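Local coordinates for DNA polymerase III, beta subunit (Eubacterium rectale, PDB 3T0P), which probably forms a ring-shaped head-to-tail homodimer around DNA that tethers DNA polymerases and other proteins and makes their synthesis processive, at residues M46-E55 and D114-V122; I316-F325 and L339-I350. All coordinates share one frame; numbering follows the deposited sequence.

Interaction 1. Residues M46-E55 and D114-V122. With ACT (acetate ion), chain S; EDO (1,2-ethanediol), chain X.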
loop_
_atom_site.group_PDB
_atom_site.type_symbol
_atom_site.label_atom_id
_atom_site.label_comp_id
_atom_site.label_asym_id
_atom_site.label_seq_id
_atom_site.Cartn_x
_atom_site.Cartn_y
_atom_site.Cartn_z
HETATM N N MSE B 46 -27.410 0.366 6.776
HETATM C CA MSE B 46 -27.482 1.741 6.287
HETATM C C MSE B 46 -26.419 2.629 6.913
HETATM O O MSE B 46 -26.156 2.530 8.111
HETATM C CB MSE B 46 -28.877 2.295 6.610
HETATM C CG MSE B 46 -29.244 3.560 5.860
HETATM SE SE MSE B 46 -31.100 4.195 6.297
HETATM C CE MSE B 46 -32.062 2.474 6.284
ATOM N N ALA B 47 -25.814 3.490 6.095
ATOM C CA ALA B 47 -24.897 4.539 6.516
ATOM C C ALA B 47 -25.281 5.830 5.801
ATOM O O ALA B 47 -25.659 5.806 4.622
ATOM C CB ALA B 47 -23.461 4.170 6.255
ATOM N N ASN B 48 -25.329 6.932 6.551
ATOM C CA ASN B 48 -25.717 8.221 5.999
ATOM C C ASN B 48 -24.887 9.340 6.591
ATOM O O ASN B 48 -24.848 9.477 7.809
ATOM C CB ASN B 48 -27.210 8.473 6.243
ATOM C CG ASN B 48 -27.741 9.678 5.531
ATOM O OD1 ASN B 48 -27.123 10.210 4.609
ATOM N ND2 ASN B 48 -28.907 10.136 5.942
ATOM N N ASP B 49 -24.256 10.166 5.736
ATOM C CA ASP B 49 -23.476 11.317 6.188
ATOM C C ASP B 49 -24.228 12.638 5.925
ATOM O O ASP B 49 -23.647 13.710 6.093
ATOM C CB ASP B 49 -22.086 11.336 5.538
ATOM C CG ASP B 49 -22.063 11.573 4.040
ATOM O OD1 ASP B 49 -22.700 12.529 3.584
ATOM O OD2 ASP B 49 -21.366 10.821 3.332
HETATM N N MSE B 50 -25.524 12.549 5.523
HETATM C CA MSE B 50 -26.471 13.642 5.212
HETATM C C MSE B 50 -26.345 14.126 3.763
HETATM O O MSE B 50 -27.286 14.729 3.246
HETATM C CB MSE B 50 -26.388 14.829 6.184
HETATM C CG MSE B 50 -26.601 14.433 7.642
HETATM SE SE MSE B 50 -28.223 13.382 7.992
HETATM C CE MSE B 50 -29.549 14.875 7.839
ATOM N N GLU B 51 -25.207 13.872 3.114
ATOM C CA GLU B 51 -24.995 14.175 1.706
ATOM C C GLU B 51 -25.144 12.863 0.908
ATOM O O GLU B 51 -25.853 12.812 -0.091
ATOM C CB GLU B 51 -23.617 14.817 1.470
ATOM C CG GLU B 51 -23.305 15.059 0.003
ATOM C CD GLU B 51 -22.098 15.929 -0.268
ATOM O OE1 GLU B 51 -22.249 17.173 -0.222
ATOM O OE2 GLU B 51 -21.011 15.372 -0.549
ATOM N N LEU B 52 -24.456 11.818 1.362
ATOM C CA LEU B 52 -24.440 10.507 0.729
ATOM C C LEU B 52 -24.982 9.450 1.675
ATOM O O LEU B 52 -24.517 9.329 2.802
ATOM C CB LEU B 52 -23.003 10.185 0.315
ATOM C CG LEU B 52 -22.735 8.868 -0.367
ATOM C CD1 LEU B 52 -23.201 8.912 -1.805
ATOM C CD2 LEU B 52 -21.233 8.552 -0.334
ATOM N N GLY B 53 -25.963 8.701 1.185
ATOM C CA GLY B 53 -26.599 7.586 1.866
ATOM C C GLY B 53 -26.379 6.294 1.104
ATOM O O GLY B 53 -26.476 6.266 -0.124
ATOM N N ILE B 54 -26.011 5.224 1.813
ATOM C CA ILE B 54 -25.841 3.912 1.201
ATOM C C ILE B 54 -26.659 2.942 2.039
ATOM O O ILE B 54 -26.580 2.925 3.270
ATOM C CB ILE B 54 -24.380 3.427 0.952
ATOM C CG1 ILE B 54 -23.543 4.476 0.198
ATOM C CG2 ILE B 54 -24.381 2.098 0.167
ATOM C CD1 ILE B 54 -22.063 4.157 0.108
ATOM N N GLU B 55 -27.403 2.103 1.338
ATOM C CA GLU B 55 -28.323 1.100 1.845
ATOM C C GLU B 55 -28.066 -0.206 1.141
ATOM O O GLU B 55 -27.876 -0.228 -0.074
ATOM C CB GLU B 55 -29.721 1.592 1.499
ATOM C CG GLU B 55 -30.856 1.152 2.383
ATOM C CD GLU B 55 -32.106 1.832 1.869
ATOM O OE1 GLU B 55 -32.603 1.421 0.794
ATOM O OE2 GLU B 55 -32.507 2.857 2.465
ATOM N N ASP B 114 -33.224 5.789 16.548
ATOM C CA ASP B 114 -34.036 7.018 16.571
ATOM C C ASP B 114 -33.177 8.298 16.394
ATOM O O ASP B 114 -33.706 9.337 16.016
ATOM C CB ASP B 114 -34.841 7.101 17.878
ATOM C CG ASP B 114 -35.867 5.999 18.043
ATOM N N ASP B 115 -31.860 8.204 16.652
ATOM C CA ASP B 115 -30.892 9.289 16.505
ATOM C C ASP B 115 -30.376 9.354 15.059
ATOM O O ASP B 115 -29.900 10.402 14.613
ATOM C CB ASP B 115 -29.726 9.069 17.484
ATOM N N PHE B 116 -30.478 8.215 14.336
ATOM C CA PHE B 116 -30.029 8.048 12.951
ATOM C C PHE B 116 -30.958 8.760 11.967
ATOM O O PHE B 116 -32.177 8.576 12.012
ATOM C CB PHE B 116 -29.930 6.543 12.591
ATOM C CG PHE B 116 -29.174 6.229 11.320
ATOM C CD1 PHE B 116 -27.791 6.074 11.334
ATOM C CD2 PHE B 116 -29.843 6.083 10.111
ATOM C CE1 PHE B 116 -27.092 5.790 10.157
ATOM C CE2 PHE B 116 -29.139 5.816 8.930
ATOM C CZ PHE B 116 -27.771 5.662 8.963
ATOM N N SER B 117 -30.370 9.549 11.059
ATOM C CA SER B 117 -31.107 10.245 10.005
ATOM C C SER B 117 -31.170 9.317 8.787
ATOM O O SER B 117 -30.151 9.055 8.142
ATOM C CB SER B 117 -30.448 11.577 9.670
ATOM O OG SER B 117 -31.297 12.326 8.822
ATOM N N TYR B 118 -32.352 8.750 8.537
ATOM C CA TYR B 118 -32.593 7.801 7.455
ATOM C C TYR B 118 -32.467 8.430 6.100
ATOM O O TYR B 118 -32.695 9.639 5.951
ATOM C CB TYR B 118 -33.998 7.217 7.575
ATOM C CG TYR B 118 -34.115 6.072 8.544
ATOM C CD1 TYR B 118 -34.064 6.291 9.922
ATOM C CD2 TYR B 118 -34.360 4.780 8.095
ATOM C CE1 TYR B 118 -34.199 5.243 10.823
ATOM C CE2 TYR B 118 -34.524 3.729 8.989
ATOM C CZ TYR B 118 -34.455 3.969 10.355
ATOM O OH TYR B 118 -34.601 2.944 11.255
ATOM N N ILE B 119 -32.130 7.604 5.095
ATOM C CA ILE B 119 -32.041 8.064 3.718
ATOM C C ILE B 119 -33.448 8.515 3.325
ATOM O O ILE B 119 -34.398 7.760 3.578
ATOM C CB ILE B 119 -31.487 6.949 2.813
ATOM C CG1 ILE B 119 -29.992 6.641 3.152
ATOM C CG2 ILE B 119 -31.706 7.294 1.337
ATOM C CD1 ILE B 119 -29.486 5.317 2.637
ATOM N N PRO B 120 -33.633 9.753 2.805
ATOM C CA PRO B 120 -34.995 10.193 2.462
ATOM C C PRO B 120 -35.606 9.382 1.325
ATOM O O PRO B 120 -34.881 8.768 0.530
ATOM C CB PRO B 120 -34.791 11.645 2.025
ATOM C CG PRO B 120 -33.378 11.693 1.544
ATOM C CD PRO B 120 -32.636 10.790 2.468
ATOM N N TYR B 121 -36.941 9.383 1.252
ATOM C CA TYR B 121 -37.652 8.781 0.144
ATOM C C TYR B 121 -37.403 9.666 -1.085
ATOM O O TYR B 121 -37.444 10.902 -0.982
ATOM C CB TYR B 121 -39.161 8.674 0.450
ATOM C CG TYR B 121 -40.008 8.435 -0.783
ATOM C CD1 TYR B 121 -40.143 7.159 -1.326
ATOM C CD2 TYR B 121 -40.623 9.495 -1.443
ATOM C CE1 TYR B 121 -40.889 6.940 -2.483
ATOM C CE2 TYR B 121 -41.377 9.287 -2.599
ATOM C CZ TYR B 121 -41.518 8.005 -3.107
ATOM O OH TYR B 121 -42.261 7.795 -4.246
ATOM N N VAL B 122 -37.102 9.040 -2.227
ATOM C CA VAL B 122 -36.849 9.756 -3.479
ATOM C C VAL B 122 -37.767 9.140 -4.516
ATOM O O VAL B 122 -37.704 7.923 -4.744
ATOM C CB VAL B 122 -35.354 9.754 -3.934
ATOM C CG1 VAL B 122 -35.162 10.582 -5.203
ATOM C CG2 VAL B 122 -34.428 10.256 -2.834
HETATM C C ACT S . -28.988 11.449 1.847
HETATM O O ACT S . -29.256 11.644 3.039
HETATM O OXT ACT S . -28.380 10.460 1.575
HETATM C CH3 ACT S . -29.424 12.363 0.733
HETATM C C1 EDO X . -32.644 -2.519 -2.248
HETATM O O1 EDO X . -31.401 -2.373 -2.958
HETATM C C2 EDO X . -32.758 -1.487 -1.127
HETATM O O2 EDO X . -31.497 -1.337 -0.462
HETATM O O HOH W 1 -31.032 12.610 5.403
#
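M46, present as selenomethionine, reaches out between F116, Y118 and I119. Its extended run to SE puts that atom at the edge of the F116 ring, M46 SE standing 3.7 Å from F116 CE2; the bend at chi3 (-42°) then turns CE toward Y118 CD2. M46 SE also stands 4.6 Å from the centroid of the Y118 ring, oblique to it, so this flexible, polarisable side chain makes two Met-aromatic contacts at once. M46 CG meets I119 CD1 at 3.7 Å. Beyond it, A47 sets its CA at the edge of the F116 ring. N48 brings the polar grip: with CG trans to the backbone nitrogen (chi1 -171°), N48 ND2 donates to S117 O over 2.7 Å, almost straight at 173°, approaching from above that carbonyl's plane. N48 OD1 meanwhile accepts from M50 N at 3.0 Å in an Asx turn. With N48 replaced by an alanine, S117 O would probably lose this donor and M50 N its side-chain acceptor. An acetate, probably from the crystallisation liquor, lies beside the same amide.

The turn links strands 43-48 and 52-58, a beta hairpin of the N-terminal domain, and the loop 114-122 crosses it on its way to strand 127-131 of the central domain. Strand 231-236 continues the sheet beside 52-58, and its V234 also touches I119. M50 swings its bent chain back beside S117. Farther on, G53 suits its place because a CB would lie only 2.5 Å from I119 CG1; the bare backbone instead admits the isoleucine, and I119 CD1 comes within 3.6 Å of I54 N. E55 flanks the same methyl, E55 CB and OE2 each 3.9 Å from I119 CD1.

Interaction 2. Residues I316-F325 and L339-I350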
loop_
_atom_site.group_PDB
_atom_site.type_symbol
_atom_site.label_atom_id
_atom_site.label_comp_id
_atom_site.label_asym_id
_atom_site.label_seq_id
_atom_site.Cartn_x
_atom_site.Cartn_y
_atom_site.Cartn_z
ATOM N N ILE B 316 5.260 26.067 -32.390
ATOM C CA ILE B 316 4.814 26.699 -31.148
ATOM C C ILE B 316 5.661 26.239 -29.954
ATOM O O ILE B 316 6.036 25.070 -29.849
ATOM C CB ILE B 316 3.276 26.463 -30.886
ATOM C CG1 ILE B 316 2.730 27.356 -29.742
ATOM C CG2 ILE B 316 2.917 24.979 -30.691
ATOM C CD1 ILE B 316 1.246 27.177 -29.345
HETATM N N MSE B 317 5.953 27.193 -29.058
HETATM C CA MSE B 317 6.560 26.921 -27.769
HETATM C C MSE B 317 5.499 27.192 -26.719
HETATM O O MSE B 317 4.931 28.274 -26.692
HETATM C CB MSE B 317 7.813 27.734 -27.538
HETATM C CG MSE B 317 8.514 27.258 -26.251
HETATM SE SE MSE B 317 10.143 28.202 -25.829
HETATM C CE MSE B 317 9.549 30.079 -26.019
ATOM N N ILE B 318 5.173 26.202 -25.903
ATOM C CA ILE B 318 4.101 26.341 -24.913
ATOM C C ILE B 318 4.482 25.598 -23.617
ATOM O O ILE B 318 5.106 24.541 -23.667
ATOM C CB ILE B 318 2.750 25.834 -25.546
ATOM C CG1 ILE B 318 1.531 26.103 -24.654
ATOM C CG2 ILE B 318 2.801 24.364 -26.045
ATOM C CD1 ILE B 318 0.122 25.974 -25.427
ATOM N N GLY B 319 4.095 26.149 -22.474
ATOM C CA GLY B 319 4.386 25.532 -21.182
ATOM C C GLY B 319 3.150 25.049 -20.449
ATOM O O GLY B 319 2.061 25.608 -20.619
ATOM N N PHE B 320 3.312 24.008 -19.627
ATOM C CA PHE B 320 2.210 23.415 -18.868
ATOM C C PHE B 320 2.628 22.858 -17.545
ATOM O O PHE B 320 3.774 22.422 -17.378
ATOM C CB PHE B 320 1.610 22.213 -19.635
ATOM C CG PHE B 320 0.958 22.504 -20.959
ATOM C CD1 PHE B 320 -0.377 22.924 -21.022
ATOM C CD2 PHE B 320 1.654 22.321 -22.150
ATOM C CE1 PHE B 320 -0.980 23.200 -22.253
ATOM C CE2 PHE B 320 1.040 22.571 -23.381
ATOM C CZ PHE B 320 -0.270 23.016 -23.423
ATOM N N ASN B 321 1.646 22.727 -16.650
ATOM C CA ASN B 321 1.814 21.987 -15.395
ATOM C C ASN B 321 1.805 20.509 -15.801
ATOM O O ASN B 321 0.806 20.051 -16.383
ATOM C CB ASN B 321 0.702 22.323 -14.414
ATOM C CG ASN B 321 0.814 21.670 -13.063
ATOM O OD1 ASN B 321 1.487 20.645 -12.858
ATOM N ND2 ASN B 321 0.141 22.259 -12.098
ATOM N N PRO B 322 2.934 19.778 -15.597
ATOM C CA PRO B 322 2.995 18.371 -16.052
ATOM C C PRO B 322 1.857 17.487 -15.518
ATOM O O PRO B 322 1.359 16.619 -16.263
ATOM C CB PRO B 322 4.361 17.870 -15.550
ATOM C CG PRO B 322 4.925 18.941 -14.709
ATOM C CD PRO B 322 4.199 20.208 -14.960
ATOM N N LYS B 323 1.415 17.742 -14.269
ATOM C CA LYS B 323 0.350 16.987 -13.585
ATOM C C LYS B 323 -0.954 16.883 -14.427
ATOM O O LYS B 323 -1.531 15.797 -14.538
ATOM C CB LYS B 323 0.037 17.637 -12.234
ATOM C CG LYS B 323 -1.044 16.932 -11.413
ATOM C CD LYS B 323 -1.584 17.831 -10.292
ATOM C CE LYS B 323 -2.482 17.066 -9.351
ATOM N NZ LYS B 323 -3.722 16.572 -10.013
ATOM N N PHE B 324 -1.374 17.998 -15.035
ATOM C CA PHE B 324 -2.589 18.093 -15.845
ATOM C C PHE B 324 -2.540 17.168 -17.085
ATOM O O PHE B 324 -3.536 16.543 -17.438
ATOM C CB PHE B 324 -2.834 19.548 -16.256
ATOM C CG PHE B 324 -3.014 20.528 -15.103
ATOM C CD1 PHE B 324 -3.349 20.081 -13.825
ATOM C CD2 PHE B 324 -2.852 21.897 -15.299
ATOM C CE1 PHE B 324 -3.520 20.986 -12.766
ATOM C CE2 PHE B 324 -3.017 22.799 -14.239
ATOM C CZ PHE B 324 -3.368 22.336 -12.985
ATOM N N PHE B 325 -1.376 17.050 -17.707
ATOM C CA PHE B 325 -1.212 16.185 -18.857
ATOM C C PHE B 325 -1.171 14.724 -18.429
ATOM O O PHE B 325 -1.788 13.886 -19.085
ATOM C CB PHE B 325 0.063 16.571 -19.614
ATOM C CG PHE B 325 -0.238 17.367 -20.856
ATOM C CD1 PHE B 325 -0.543 16.729 -22.054
ATOM C CD2 PHE B 325 -0.284 18.754 -20.816
ATOM C CE1 PHE B 325 -0.875 17.468 -23.190
ATOM C CE2 PHE B 325 -0.629 19.490 -21.952
ATOM C CZ PHE B 325 -0.894 18.846 -23.133
ATOM N N LEU B 339 -3.469 16.836 -30.425
ATOM C CA LEU B 339 -3.371 18.042 -29.604
ATOM C C LEU B 339 -3.691 19.235 -30.508
ATOM O O LEU B 339 -3.180 19.284 -31.617
ATOM C CB LEU B 339 -1.989 18.185 -28.945
ATOM C CG LEU B 339 -1.411 16.932 -28.241
ATOM C CD1 LEU B 339 0.040 17.156 -27.858
ATOM C CD2 LEU B 339 -2.225 16.518 -27.022
ATOM N N TYR B 340 -4.581 20.145 -30.076
ATOM C CA TYR B 340 -4.976 21.323 -30.846
ATOM C C TYR B 340 -4.619 22.558 -30.074
ATOM O O TYR B 340 -4.990 22.683 -28.900
ATOM C CB TYR B 340 -6.501 21.318 -31.156
ATOM C CG TYR B 340 -6.944 20.150 -32.004
ATOM C CD1 TYR B 340 -7.294 18.936 -31.422
ATOM C CD2 TYR B 340 -6.932 20.230 -33.386
ATOM C CE1 TYR B 340 -7.683 17.849 -32.199
ATOM C CE2 TYR B 340 -7.319 19.155 -34.175
ATOM C CZ TYR B 340 -7.702 17.967 -33.579
ATOM O OH TYR B 340 -8.084 16.913 -34.368
HETATM N N MSE B 341 -3.918 23.493 -30.728
HETATM C CA MSE B 341 -3.499 24.727 -30.062
HETATM C C MSE B 341 -3.748 25.911 -30.924
HETATM O O MSE B 341 -3.684 25.791 -32.142
HETATM C CB MSE B 341 -1.985 24.669 -29.729
HETATM C CG MSE B 341 -1.678 23.977 -28.436
HETATM SE SE MSE B 341 -0.174 22.745 -28.566
HETATM C CE MSE B 341 -0.897 21.579 -30.061
ATOM N N VAL B 342 -3.894 27.081 -30.307
ATOM C CA VAL B 342 -3.979 28.346 -31.044
ATOM C C VAL B 342 -2.680 29.093 -30.826
ATOM O O VAL B 342 -1.973 29.397 -31.791
ATOM C CB VAL B 342 -5.201 29.227 -30.681
ATOM C CG1 VAL B 342 -5.149 30.550 -31.449
ATOM C CG2 VAL B 342 -6.502 28.504 -30.963
ATOM N N ASN B 343 -2.360 29.385 -29.550
ATOM C CA ASN B 343 -1.171 30.147 -29.188
ATOM C C ASN B 343 -0.708 29.783 -27.751
ATOM O O ASN B 343 -1.451 29.107 -27.024
ATOM C CB ASN B 343 -1.448 31.662 -29.364
ATOM C CG ASN B 343 -2.517 32.226 -28.480
ATOM O OD1 ASN B 343 -2.453 32.137 -27.243
ATOM N ND2 ASN B 343 -3.502 32.867 -29.098
ATOM N N PRO B 344 0.494 30.247 -27.318
ATOM C CA PRO B 344 1.014 29.840 -25.991
ATOM C C PRO B 344 0.201 30.284 -24.766
ATOM O O PRO B 344 0.486 29.829 -23.657
ATOM C CB PRO B 344 2.408 30.465 -25.956
ATOM C CG PRO B 344 2.787 30.599 -27.388
ATOM C CD PRO B 344 1.514 31.007 -28.069
ATOM N N LYS B 345 -0.795 31.148 -24.953
ATOM C CA LYS B 345 -1.622 31.633 -23.853
ATOM C C LYS B 345 -3.043 31.061 -23.938
ATOM O O LYS B 345 -3.781 31.185 -22.967
ATOM C CB LYS B 345 -1.643 33.169 -23.855
ATOM C CG LYS B 345 -0.407 33.772 -23.192
ATOM C CD LYS B 345 -0.225 35.252 -23.526
ATOM C CE LYS B 345 0.680 35.998 -22.565
ATOM N NZ LYS B 345 1.985 35.315 -22.327
ATOM N N ALA B 346 -3.411 30.412 -25.069
ATOM C CA ALA B 346 -4.732 29.821 -25.313
ATOM C C ALA B 346 -4.811 28.370 -24.809
ATOM O O ALA B 346 -3.785 27.700 -24.729
ATOM C CB ALA B 346 -5.053 29.862 -26.801
ATOM N N PRO B 347 -6.013 27.818 -24.554
ATOM C CA PRO B 347 -6.082 26.416 -24.110
ATOM C C PRO B 347 -5.552 25.399 -25.123
ATOM O O PRO B 347 -5.531 25.659 -26.324
ATOM C CB PRO B 347 -7.581 26.191 -23.905
ATOM C CG PRO B 347 -8.171 27.534 -23.736
ATOM C CD PRO B 347 -7.360 28.430 -24.602
ATOM N N CYS B 348 -5.091 24.252 -24.630
ATOM C CA CYS B 348 -4.700 23.132 -25.473
ATOM C C CYS B 348 -5.812 22.088 -25.351
ATOM O O CYS B 348 -6.316 21.863 -24.244
ATOM C CB CYS B 348 -3.336 22.567 -25.077
ATOM S SG CYS B 348 -2.910 21.004 -25.905
ATOM N N PHE B 349 -6.199 21.460 -26.461
ATOM C CA PHE B 349 -7.229 20.418 -26.420
ATOM C C PHE B 349 -6.675 19.072 -26.822
ATOM O O PHE B 349 -6.004 18.964 -27.842
ATOM C CB PHE B 349 -8.413 20.743 -27.343
ATOM C CG PHE B 349 -9.157 22.023 -27.065
ATOM C CD1 PHE B 349 -8.720 23.229 -27.599
ATOM C CD2 PHE B 349 -10.358 22.010 -26.367
ATOM C CE1 PHE B 349 -9.427 24.415 -27.363
ATOM C CE2 PHE B 349 -11.082 23.191 -26.155
ATOM C CZ PHE B 349 -10.608 24.388 -26.651
ATOM N N ILE B 350 -6.961 18.052 -26.019
ATOM C CA ILE B 350 -6.685 16.667 -26.349
ATOM C C ILE B 350 -8.029 16.112 -26.803
ATOM O O ILE B 350 -8.981 16.088 -26.011
ATOM C CB ILE B 350 -6.040 15.816 -25.232
ATOM C CG1 ILE B 350 -4.923 16.576 -24.475
ATOM C CG2 ILE B 350 -5.557 14.479 -25.822
ATOM C CD1 ILE B 350 -4.310 15.753 -23.231
HETATM O O HOH W 2 2.745 28.735 -22.204
#
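I316 and I318 press their CD1 methyls against the turn at 343-346 and the strand leading into it. I316 CD1 meets N343 C at 3.6 Å, while its CG1 lies against the P344 ring. I318 CD1 reaches M341 CG at 4.0 Å. Farther along, F320 CZ touches C348 CB at 3.5 Å, and F325 CE1 packs on I350 CD1 at 3.8 Å. The slim C348 lies beside both rings, its sulfur oblique to F320 and at the edge of F325. The rings also meet, F325 CE2 over the centre of the F320 face. One water bridges the backbones, accepting from G319 N and donating to P344 O.

Behind this shell, N343 OD1 takes K345 N at 3.0 Å, on a lone pair, in an Asx turn that shapes the type I turn bearing the rigid P344. N321 caps helix 322-329, which carries F325. The contact thus joins strand 316-320 and this helix to the hairpin of strands 336-341 and 348-351 within the C-terminal domain, with I268 of helix 261-272 also touching F325. Since the meeting side chains are apolar, their hold comes from close fit and exclusion of water, with the one bridging water as polar link.

How the interactions relate
Interactions 1 and 2 do not touch: their centres are 44 Å apart and their nearest atoms about 20 Å, on opposite sides of the chain's centre. Interaction 1 belongs to the N-terminal domain and interaction 2 to the C-terminal one, so the central domain separates them along the chain. Each nevertheless includes a hairpin from a sheet that runs on into the central domain: 52-58 pairs with strand 231-236, and 348-351 with strand 357-361, which in turn pairs with 176-184. They differ in chemistry, since a direct amide-to-carbonyl bond ties 46-55 to 114-122, whereas 316-325 and 339-350 meet through apolar groups and one water. The partner subunit touches neither contact.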